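Local coordinates for protein endoglucanase (Ruminococcus champanellensis, PDB 6WQV) that probably hydrolyses internal beta-1,4 bonds of cellulose and related plant polysaccharides such as xylan, as a broad-specificity endoglucanase of glycoside hydrolase family 5, at residues A[119-122]-A[123-126]; A[185-188]-A[189-193]; A[126-129]-A[130-133]; A[170-173]-A[174-177]. All coordinates share one frame; numbering follows the deposited sequence.

Contact 1 of 4, residues A[119-122]-A[123-126]; sequences HHEN and DWLI. With GLC (alpha-D-glucopyranose), chain E; BGC (beta-D-glucopyranose), chain B.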
loop_
_atom_site.group_PDB
_atom_site.type_symbol
_atom_site.label_atom_id
_atom_site.label_comp_id
_atom_site.label_asym_id
_atom_site.label_seq_id
_atom_site.Cartn_x
_atom_site.Cartn_y
_atom_site.Cartn_z
ATOM N N HIS A 119 -6.630 -1.634 -4.865
ATOM C CA HIS A 119 -6.739 -0.575 -3.872
ATOM C C HIS A 119 -8.193 -0.347 -3.486
ATOM O O HIS A 119 -8.714 -1.052 -2.610
ATOM C CB HIS A 119 -5.967 0.676 -4.320
ATOM C CG HIS A 119 -5.562 1.570 -3.190
ATOM N ND1 HIS A 119 -4.435 1.336 -2.426
ATOM C CD2 HIS A 119 -6.131 2.691 -2.689
ATOM C CE1 HIS A 119 -4.327 2.281 -1.511
ATOM N NE2 HIS A 119 -5.343 3.116 -1.651
ATOM N N HIS A 120 -8.872 0.648 -4.053
ATOM C CA HIS A 120 -10.230 0.977 -3.618
ATOM C C HIS A 120 -11.253 0.083 -4.325
ATOM O O HIS A 120 -12.021 0.512 -5.190
ATOM C CB HIS A 120 -10.543 2.445 -3.870
ATOM C CG HIS A 120 -9.735 3.404 -3.055
ATOM N ND1 HIS A 120 -9.550 3.265 -1.697
ATOM C CD2 HIS A 120 -9.099 4.551 -3.406
ATOM C CE1 HIS A 120 -8.822 4.270 -1.244
ATOM N NE2 HIS A 120 -8.536 5.067 -2.263
ATOM N N GLU A 121 -11.279 -1.183 -3.901
ATOM C CA GLU A 121 -12.158 -2.202 -4.459
ATOM C C GLU A 121 -13.347 -2.499 -3.555
ATOM O O GLU A 121 -14.095 -3.441 -3.818
ATOM C CB GLU A 121 -11.374 -3.497 -4.675
ATOM C CG GLU A 121 -10.150 -3.347 -5.572
ATOM C CD GLU A 121 -10.483 -2.897 -6.991
ATOM O OE1 GLU A 121 -11.355 -3.470 -7.668
ATOM O OE2 GLU A 121 -9.830 -1.943 -7.457
ATOM N N ASN A 122 -13.544 -1.717 -2.496
ATOM C CA ASN A 122 -14.486 -2.095 -1.450
ATOM C C ASN A 122 -15.940 -2.138 -1.910
ATOM O O ASN A 122 -16.772 -2.692 -1.181
ATOM C CB ASN A 122 -14.316 -1.137 -0.270
ATOM C CG ASN A 122 -12.854 -0.867 0.055
ATOM O OD1 ASN A 122 -12.333 0.214 -0.225
ATOM N ND2 ASN A 122 -12.186 -1.848 0.646
ATOM N N ASP A 123 -16.277 -1.599 -3.087
ATOM C CA ASP A 123 -17.661 -1.704 -3.541
ATOM C C ASP A 123 -18.035 -3.161 -3.771
ATOM O O ASP A 123 -19.195 -3.538 -3.587
ATOM C CB ASP A 123 -17.922 -0.897 -4.811
ATOM C CG ASP A 123 -18.167 0.574 -4.532
ATOM O OD1 ASP A 123 -18.136 0.976 -3.349
ATOM O OD2 ASP A 123 -18.385 1.335 -5.502
ATOM N N TRP A 124 -17.065 -3.993 -4.175
ATOM C CA TRP A 124 -17.298 -5.428 -4.325
ATOM C C TRP A 124 -16.518 -6.297 -3.346
ATOM O O TRP A 124 -16.963 -7.407 -3.053
ATOM C CB TRP A 124 -16.969 -5.902 -5.752
ATOM C CG TRP A 124 -15.527 -5.735 -6.144
ATOM C CD1 TRP A 124 -14.976 -4.646 -6.748
ATOM C CD2 TRP A 124 -14.452 -6.682 -5.976
ATOM N NE1 TRP A 124 -13.639 -4.844 -6.956
ATOM C CE2 TRP A 124 -13.288 -6.085 -6.492
ATOM C CE3 TRP A 124 -14.364 -7.969 -5.429
ATOM C CZ2 TRP A 124 -12.049 -6.725 -6.487
ATOM C CZ3 TRP A 124 -13.131 -8.606 -5.427
ATOM C CH2 TRP A 124 -11.992 -7.984 -5.954
ATOM N N LEU A 125 -15.394 -5.811 -2.809
ATOM C CA LEU A 125 -14.520 -6.596 -1.930
ATOM C C LEU A 125 -15.072 -6.569 -0.502
ATOM O O LEU A 125 -14.524 -5.951 0.415
ATOM C CB LEU A 125 -13.097 -6.054 -1.998
ATOM C CG LEU A 125 -11.990 -6.860 -1.320
ATOM C CD1 LEU A 125 -11.680 -8.116 -2.127
ATOM C CD2 LEU A 125 -10.716 -6.036 -1.117
ATOM N N ILE A 126 -16.189 -7.261 -0.330
ATOM C CA ILE A 126 -16.994 -7.204 0.887
ATOM C C ILE A 126 -16.688 -8.422 1.761
ATOM O O ILE A 126 -16.926 -9.560 1.330
ATOM C CB ILE A 126 -18.487 -7.151 0.533
ATOM C CG1 ILE A 126 -18.790 -5.881 -0.269
ATOM C CG2 ILE A 126 -19.358 -7.258 1.782
ATOM C CD1 ILE A 126 -20.099 -5.960 -1.037
HETATM C C1 GLC E . -5.611 4.461 3.691
HETATM C C2 GLC E . -5.805 4.409 2.187
HETATM C C3 GLC E . -5.469 5.581 1.370
HETATM C C4 GLC E . -5.976 6.847 2.020
HETATM C C5 GLC E . -5.281 6.954 3.357
HETATM C C6 GLC E . -5.489 8.276 4.076
HETATM O O1 GLC E . -4.411 4.025 4.178
HETATM O O2 GLC E . -5.138 3.197 1.717
HETATM O O3 GLC E . -6.120 5.392 0.058
HETATM O O4 GLC E . -5.691 7.959 1.165
HETATM O O5 GLC E . -5.784 5.875 4.241
HETATM O O6 GLC E . -6.797 8.470 4.397
HETATM C C2 BGC B . -6.360 10.130 0.511
HETATM C C3 BGC B . -7.548 11.015 0.311
HETATM C C4 BGC B . -8.628 10.352 -0.506
HETATM C C5 BGC B . -9.027 9.019 0.090
HETATM C C6 BGC B . -9.978 8.207 -0.731
HETATM C C1 BGC B . -6.758 8.791 1.116
HETATM O O2 BGC B . -5.387 10.773 1.371
HETATM O O3 BGC B . -7.105 12.249 -0.358
HETATM O O4 BGC B . -9.851 11.178 -0.484
HETATM O O5 BGC B . -7.812 8.174 0.260
HETATM O O6 BGC B . -10.426 7.078 0.028
HETATM O O HOH W 1 -14.765 0.232 -4.816
HETATM O O HOH W 2 -13.384 -3.842 1.851
#
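Glu121 and Trp124 run side by side in the same direction, and the indole N-H links them: Trp124 NE1 donates to Glu121 OE1 at 2.8 Å. The acceptor lies almost in the ring plane, whereas the bond meets the carboxylate on its anti side, 20° out of plane. The two planes stand 64° apart. The bend of the Glu121 chain at chi2 (-62°) folds the carboxylate back beside the indole, and its other oxygen, OE2, accepts from Trp80 N. Glu121 O sits over one indole face, offset toward the rim near CD1. That carbonyl also takes Trp124 N at 3.0 Å and Leu125 N at 2.9 Å, which arrive from opposite faces of its plane. Replacing Trp124 by an alanine would probably leave Glu121 OE1 without its indole donor and open a gap against helix 129-149. At the pocket end, His119 NE2 and O3 of the alpha-D-glucopyranose share a hydrogen bond of 3.0 Å at the imidazole edge, and His119 CD2 lies over the centre of the His120 ring. The loop leads from barrel strand 113-117 to helix 129-149, where Val135 and Ile142 pack against Trp124 and Arg138 makes a cation-pi contact with it.

Contact 2 of 4, residues A[185-188]-A[189-193]; sequences INSY and NQTFV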
loop_
_atom_site.group_PDB
_atom_site.type_symbol
_atom_site.label_atom_id
_atom_site.label_comp_id
_atom_site.label_asym_id
_atom_site.label_seq_id
_atom_site.Cartn_x
_atom_site.Cartn_y
_atom_site.Cartn_z
ATOM N N ILE A 185 -11.599 -12.352 5.497
ATOM C CA ILE A 185 -10.389 -11.747 4.932
ATOM C C ILE A 185 -9.244 -12.753 4.856
ATOM O O ILE A 185 -8.460 -12.735 3.895
ATOM C CB ILE A 185 -10.041 -10.453 5.708
ATOM C CG1 ILE A 185 -11.049 -9.358 5.323
ATOM C CG2 ILE A 185 -8.597 -10.040 5.459
ATOM C CD1 ILE A 185 -11.083 -8.184 6.265
ATOM N N ASN A 186 -9.147 -13.670 5.829
ATOM C CA ASN A 186 -8.130 -14.711 5.731
ATOM C C ASN A 186 -8.332 -15.559 4.476
ATOM O O ASN A 186 -7.361 -15.975 3.836
ATOM C CB ASN A 186 -8.120 -15.592 6.978
ATOM C CG ASN A 186 -7.663 -14.849 8.216
ATOM O OD1 ASN A 186 -6.852 -13.922 8.140
ATOM N ND2 ASN A 186 -8.181 -15.253 9.368
ATOM N N SER A 187 -9.589 -15.854 4.128
ATOM C CA SER A 187 -9.870 -16.589 2.899
ATOM C C SER A 187 -9.432 -15.800 1.670
ATOM O O SER A 187 -8.846 -16.362 0.737
ATOM C CB SER A 187 -11.365 -16.902 2.819
ATOM O OG SER A 187 -11.696 -17.595 1.629
ATOM N N TYR A 188 -9.723 -14.498 1.651
ATOM C CA TYR A 188 -9.354 -13.672 0.505
ATOM C C TYR A 188 -7.839 -13.615 0.326
ATOM O O TYR A 188 -7.339 -13.712 -0.802
ATOM C CB TYR A 188 -9.922 -12.259 0.673
ATOM C CG TYR A 188 -11.441 -12.134 0.665
ATOM C CD1 TYR A 188 -12.262 -13.168 0.225
ATOM C CD2 TYR A 188 -12.053 -10.963 1.101
ATOM C CE1 TYR A 188 -13.655 -13.033 0.221
ATOM C CE2 TYR A 188 -13.440 -10.818 1.092
ATOM C CZ TYR A 188 -14.233 -11.856 0.652
ATOM O OH TYR A 188 -15.605 -11.742 0.648
ATOM N N ASN A 189 -7.090 -13.453 1.423
ATOM C CA ASN A 189 -5.634 -13.450 1.305
ATOM C C ASN A 189 -5.124 -14.800 0.812
ATOM O O ASN A 189 -4.181 -14.861 0.009
ATOM C CB ASN A 189 -4.978 -13.090 2.640
ATOM C CG ASN A 189 -4.955 -11.604 2.901
ATOM O OD1 ASN A 189 -4.895 -10.804 1.969
ATOM N ND2 ASN A 189 -4.997 -11.227 4.173
ATOM N N GLN A 190 -5.726 -15.898 1.291
ATOM C CA GLN A 190 -5.312 -17.226 0.847
ATOM C C GLN A 190 -5.572 -17.404 -0.644
ATOM O O GLN A 190 -4.730 -17.942 -1.376
ATOM C CB GLN A 190 -6.039 -18.303 1.651
ATOM C CG GLN A 190 -5.596 -19.706 1.301
ATOM C CD GLN A 190 -4.161 -19.977 1.717
ATOM O OE1 GLN A 190 -3.863 -20.118 2.904
ATOM N NE2 GLN A 190 -3.261 -20.037 0.737
ATOM N N THR A 191 -6.729 -16.945 -1.122
ATOM C CA THR A 191 -7.023 -17.029 -2.549
ATOM C C THR A 191 -5.995 -16.259 -3.363
ATOM O O THR A 191 -5.505 -16.745 -4.388
ATOM C CB THR A 191 -8.426 -16.488 -2.815
ATOM O OG1 THR A 191 -9.379 -17.336 -2.164
ATOM C CG2 THR A 191 -8.721 -16.442 -4.301
ATOM N N PHE A 192 -5.673 -15.037 -2.933
ATOM C CA PHE A 192 -4.680 -14.237 -3.642
ATOM C C PHE A 192 -3.365 -14.990 -3.791
ATOM O O PHE A 192 -2.793 -15.063 -4.885
ATOM C CB PHE A 192 -4.492 -12.907 -2.894
ATOM C CG PHE A 192 -3.176 -12.222 -3.166
ATOM C CD1 PHE A 192 -2.882 -11.703 -4.417
ATOM C CD2 PHE A 192 -2.242 -12.083 -2.152
ATOM C CE1 PHE A 192 -1.660 -11.063 -4.649
ATOM C CE2 PHE A 192 -1.028 -11.451 -2.373
ATOM C CZ PHE A 192 -0.738 -10.942 -3.622
ATOM N N VAL A 193 -2.864 -15.558 -2.698
ATOM C CA VAL A 193 -1.586 -16.263 -2.762
ATOM C C VAL A 193 -1.685 -17.450 -3.716
ATOM O O VAL A 193 -0.828 -17.642 -4.584
ATOM C CB VAL A 193 -1.133 -16.678 -1.354
ATOM C CG1 VAL A 193 0.069 -17.597 -1.423
ATOM C CG2 VAL A 193 -0.814 -15.448 -0.519
HETATM O O HOH W 3 -5.023 -13.445 6.067
#
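This is a contact between successive turns of one alpha-helix, 179-197, which follows strand 157-160 and precedes strand 208-211 in the eight-stranded parallel (beta/alpha) barrel of a family 5 glycoside hydrolase. The evidence is an unbroken i to i+4 ladder: Asn189 N to Ile185 O (2.9 Å, 168° at the hydrogen), then Gln190 N to Asn186 O, Thr191 N to Ser187 O and Phe192 N to Tyr188 O, all between 2.9 and 3.0 Å.

The side chains divide by the face of the helix they leave from. Ile185 and Asn189 lie alongside each other and point the same way, with Ile185 CG2 4.0 Å from Asn189 ND2. This amide is buried, but Asn189 ND2 donates to Pro211 O, at the end of barrel strand 208-211. Phe192 has CG anti to its backbone N (chi1 158°), which carries the ring away from the preceding turn to pack on Leu208 and Val210 of the same strand.

Another face looks at helix 129-149. Tyr188 lies against Val135, Asn136 and Leu139, while both ends of the Asn136 amide are engaged by neighbouring turns: its ND2 with Ser187 OG and its OD1 with Thr191 OG1. Each of these two hydroxyls therefore has a partner across the helix-helix interface.

On the flank nearer the loop after helix 219-223, Asn186 reaches Asp224 O and Val226 N. There a water lies 2.8 Å from Asn186 OD1, to which it can donate, and accepts from Asn189 ND2 at 2.9 Å.

Contact 3 of 4, residues A[126-129]-A[130-133]; sequences IPTN and AQKD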
loop_
_atom_site.group_PDB
_atom_site.type_symbol
_atom_site.label_atom_id
_atom_site.label_comp_id
_atom_site.label_asym_id
_atom_site.label_seq_id
_atom_site.Cartn_x
_atom_site.Cartn_y
_atom_site.Cartn_z
ATOM N N ILE A 126 -16.189 -7.261 -0.330
ATOM C CA ILE A 126 -16.994 -7.204 0.887
ATOM C C ILE A 126 -16.688 -8.422 1.761
ATOM O O ILE A 126 -16.926 -9.560 1.330
ATOM C CB ILE A 126 -18.487 -7.151 0.533
ATOM C CG1 ILE A 126 -18.790 -5.881 -0.269
ATOM C CG2 ILE A 126 -19.358 -7.258 1.782
ATOM C CD1 ILE A 126 -20.099 -5.960 -1.037
ATOM N N PRO A 127 -16.220 -8.233 3.007
ATOM C CA PRO A 127 -15.851 -9.400 3.844
ATOM C C PRO A 127 -17.003 -9.935 4.692
ATOM O O PRO A 127 -17.082 -9.742 5.914
ATOM C CB PRO A 127 -14.724 -8.845 4.711
ATOM C CG PRO A 127 -15.129 -7.389 4.914
ATOM C CD PRO A 127 -15.796 -6.956 3.622
ATOM N N THR A 128 -17.921 -10.630 4.029
ATOM C CA THR A 128 -19.030 -11.302 4.688
ATOM C C THR A 128 -19.156 -12.703 4.105
ATOM O O THR A 128 -18.749 -12.962 2.966
ATOM C CB THR A 128 -20.369 -10.581 4.473
ATOM O OG1 THR A 128 -20.704 -10.601 3.078
ATOM C CG2 THR A 128 -20.305 -9.145 4.973
ATOM N N ASN A 129 -19.743 -13.607 4.891
ATOM C CA ASN A 129 -19.979 -14.954 4.387
ATOM C C ASN A 129 -20.874 -14.933 3.157
ATOM O O ASN A 129 -20.716 -15.757 2.248
ATOM C CB ASN A 129 -20.630 -15.816 5.467
ATOM C CG ASN A 129 -19.659 -16.222 6.548
ATOM O OD1 ASN A 129 -18.450 -16.236 6.336
ATOM N ND2 ASN A 129 -20.188 -16.555 7.719
ATOM N N ALA A 130 -21.832 -14.004 3.117
ATOM C CA ALA A 130 -22.769 -13.964 2.001
ATOM C C ALA A 130 -22.074 -13.595 0.694
ATOM O O ALA A 130 -22.512 -14.032 -0.376
ATOM C CB ALA A 130 -23.892 -12.970 2.298
ATOM N N GLN A 131 -21.005 -12.800 0.754
ATOM C CA GLN A 131 -20.288 -12.379 -0.445
ATOM C C GLN A 131 -19.048 -13.214 -0.732
ATOM O O GLN A 131 -18.486 -13.101 -1.826
ATOM C CB GLN A 131 -19.900 -10.900 -0.329
ATOM C CG GLN A 131 -21.093 -9.964 -0.397
ATOM C CD GLN A 131 -21.736 -9.964 -1.775
ATOM O OE1 GLN A 131 -21.044 -10.031 -2.790
ATOM N NE2 GLN A 131 -23.061 -9.903 -1.814
ATOM N N LYS A 132 -18.646 -14.075 0.202
ATOM C CA LYS A 132 -17.328 -14.708 0.156
ATOM C C LYS A 132 -17.050 -15.433 -1.154
ATOM O O LYS A 132 -15.987 -15.245 -1.758
ATOM C CB LYS A 132 -17.229 -15.679 1.330
ATOM C CG LYS A 132 -15.933 -16.438 1.438
ATOM C CD LYS A 132 -16.034 -17.402 2.607
ATOM C CE LYS A 132 -14.818 -18.301 2.720
ATOM N NZ LYS A 132 -14.937 -19.232 3.884
ATOM N N ASP A 133 -17.966 -16.300 -1.593
ATOM C CA ASP A 133 -17.696 -17.091 -2.791
ATOM C C ASP A 133 -17.556 -16.194 -4.018
ATOM O O ASP A 133 -16.653 -16.389 -4.840
ATOM C CB ASP A 133 -18.797 -18.130 -3.007
ATOM C CG ASP A 133 -18.780 -19.236 -1.967
ATOM O OD1 ASP A 133 -17.789 -19.350 -1.214
ATOM O OD2 ASP A 133 -19.769 -19.995 -1.910
HETATM O O HOH W 4 -20.662 -16.796 -0.344
#
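Thr128 and Gln131 make the principal polar contact, with the threonine hydroxyl oxygen accepting from the glutamine backbone: Gln131 N to Thr128 OG1 measures 3.2 Å, with 142° at the hydrogen. A chi1 of 64° places OG1 between the backbone N and the carbonyl carbon of Thr128, and from there it faces the N-H of the first turn. The two side chains run alongside each other, with Gln131 CB passing 3.5 Å from Thr128 OG1. The same Gln131 N also makes a weak, bent bond to Thr128 O. A second weak backbone bond runs from Lys132 N to Asn129 O at 3.4 Å. Substituting a valine at Thr128 would remove the hydroxyl acceptor and would probably leave Gln131 N with only its weak carbonyl bond at the start of the helix.

Water supplements the backbone bonding. One molecule donates to Asn129 O at 2.8 Å and accepts from Asp133 N at 3.0 Å, bridging the i and i+4 positions.

Apolar contact comes from the aliphatic parts. The Gln131 chain turns at chi2 (-68°), and its CG lies 3.9 Å from Ile126 CG2, the two side chains crossing at a slant.

Outside the turn, Glu180 of helix 179-197 accepts from Asn129 N, and Pro127 packs on Ile185 of that helix. The arrangement is a classic threonine N-cap, here opening helix 129-149 of the (beta/alpha) barrel directly after the loop from strand 113-117.

Contact 4 of 4, residues A[170-173]-A[174-177]; sequences DPNE and WNGG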
loop_
_atom_site.group_PDB
_atom_site.type_symbol
_atom_site.label_atom_id
_atom_site.label_comp_id
_atom_site.label_asym_id
_atom_site.label_seq_id
_atom_site.Cartn_x
_atom_site.Cartn_y
_atom_site.Cartn_z
ATOM N N ASP A 170 -20.070 -0.067 8.643
ATOM C CA ASP A 170 -20.296 -0.689 9.935
ATOM C C ASP A 170 -19.877 0.272 11.045
ATOM O O ASP A 170 -18.932 1.048 10.881
ATOM C CB ASP A 170 -19.460 -1.964 10.031
ATOM C CG ASP A 170 -19.863 -2.848 11.197
ATOM O OD1 ASP A 170 -20.837 -3.616 11.057
ATOM O OD2 ASP A 170 -19.197 -2.779 12.252
ATOM N N PRO A 171 -20.573 0.251 12.187
ATOM C CA PRO A 171 -20.134 1.089 13.314
ATOM C C PRO A 171 -18.693 0.844 13.707
ATOM O O PRO A 171 -18.061 1.736 14.281
ATOM C CB PRO A 171 -21.100 0.709 14.445
ATOM C CG PRO A 171 -22.310 0.192 13.744
ATOM C CD PRO A 171 -21.788 -0.519 12.513
ATOM N N ASN A 172 -18.150 -0.337 13.419
ATOM C CA ASN A 172 -16.758 -0.641 13.716
ATOM C C ASN A 172 -15.925 -0.825 12.452
ATOM O O ASN A 172 -14.912 -1.529 12.465
ATOM C CB ASN A 172 -16.663 -1.852 14.638
ATOM C CG ASN A 172 -17.149 -1.539 16.031
ATOM O OD1 ASN A 172 -16.529 -0.754 16.748
ATOM N ND2 ASN A 172 -18.274 -2.130 16.416
ATOM N N GLU A 173 -16.329 -0.163 11.364
ATOM C CA GLU A 173 -15.583 -0.237 10.114
ATOM C C GLU A 173 -14.084 -0.069 10.340
ATOM O O GLU A 173 -13.276 -0.843 9.813
ATOM C CB GLU A 173 -16.098 0.827 9.142
ATOM C CG GLU A 173 -15.177 1.046 7.954
ATOM C CD GLU A 173 -15.740 2.005 6.916
ATOM O OE1 GLU A 173 -16.874 2.496 7.090
ATOM O OE2 GLU A 173 -15.045 2.261 5.912
ATOM N N TRP A 174 -13.692 0.946 11.118
ATOM C CA TRP A 174 -12.287 1.259 11.366
ATOM C C TRP A 174 -11.851 0.853 12.767
ATOM O O TRP A 174 -10.897 1.423 13.314
ATOM C CB TRP A 174 -12.015 2.744 11.138
ATOM C CG TRP A 174 -12.340 3.216 9.756
ATOM C CD1 TRP A 174 -13.425 3.950 9.378
ATOM C CD2 TRP A 174 -11.572 2.995 8.565
ATOM N NE1 TRP A 174 -13.385 4.195 8.027
ATOM C CE2 TRP A 174 -12.254 3.623 7.505
ATOM C CE3 TRP A 174 -10.374 2.323 8.293
ATOM C CZ2 TRP A 174 -11.782 3.603 6.193
ATOM C CZ3 TRP A 174 -9.905 2.305 6.988
ATOM C CH2 TRP A 174 -10.610 2.939 5.956
ATOM N N ASN A 175 -12.535 -0.120 13.357
ATOM C CA ASN A 175 -12.226 -0.634 14.681
ATOM C C ASN A 175 -12.365 -2.148 14.692
ATOM O O ASN A 175 -12.943 -2.732 15.612
ATOM C CB ASN A 175 -13.130 -0.010 15.742
ATOM C CG ASN A 175 -12.683 -0.337 17.149
ATOM O OD1 ASN A 175 -11.488 -0.419 17.430
ATOM N ND2 ASN A 175 -13.644 -0.542 18.042
ATOM N N GLY A 176 -11.877 -2.802 13.638
ATOM C CA GLY A 176 -11.781 -4.246 13.612
ATOM C C GLY A 176 -12.952 -4.978 12.998
ATOM O O GLY A 176 -12.884 -6.207 12.854
ATOM N N GLY A 177 -14.029 -4.280 12.644
ATOM C CA GLY A 177 -15.145 -4.952 11.993
ATOM C C GLY A 177 -15.815 -5.924 12.946
ATOM O O GLY A 177 -16.094 -5.593 14.104
HETATM O O HOH W 5 -15.472 2.705 12.642
#
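Two type I beta turns, Asp170 to Glu173 and Asn172 to Asn175, follow each other with overlap, and Asn172 O collects two donors: Asn175 N and Gly177 N, each at 2.9 Å, from opposite faces of its carbonyl plane. Across the second turn the Asn172 and Asn175 side chains run alongside each other in the same general direction, the amide planes turned 49° apart. Asn175 ND2 donates to Asn172 OD1 at 3.2 Å, nearly in its own amide plane but above that of the acceptor. In the first turn Asp170 OD2 accepts from Asn172 N at 2.9 Å, an Asx turn. The whole unit belongs to the loop joining strand 157-160 to helix 179-197 of the (beta/alpha) barrel. Glu173 stretches along Trp174 with CG anti to the backbone N, bringing that methylene over the indole face: a CH-pi contact, CG standing 3.7 Å from the centroid of the five-membered ring and 14° off its normal. The carboxylate continues nearly flat against the indole, 19° between planes. Its charge is paired outside the turn, OE2 with Arg166 NE in a salt bridge, while OE1 accepts from Gly169 N. At the backbone angles of Gly176, with phi positive, a CB would be jammed against the carbonyl oxygen of Asn175.

Contacts 1 and 3 are consecutive pieces of one chain path, sharing Ile126, with centres 12 Å apart; together they carry the chain from the pocket to the start of helix 129-149. Contact 2 lies on the next barrel helix and meets both through one probable hydrogen bond, Tyr188 OH to Ile126 O at 2.6 Å. It also packs on contact 3, where Ile185 CG1 is 3.8 Å from Pro127 CB. Contact 4 stands apart, its nearest atoms about 7 Å from each of the others. Contact 1 touches two of the bound glucose units, through His119 and His120, and the Trp174 side chain of contact 4 comes within about 6 Å of the alpha-D-glucopyranose.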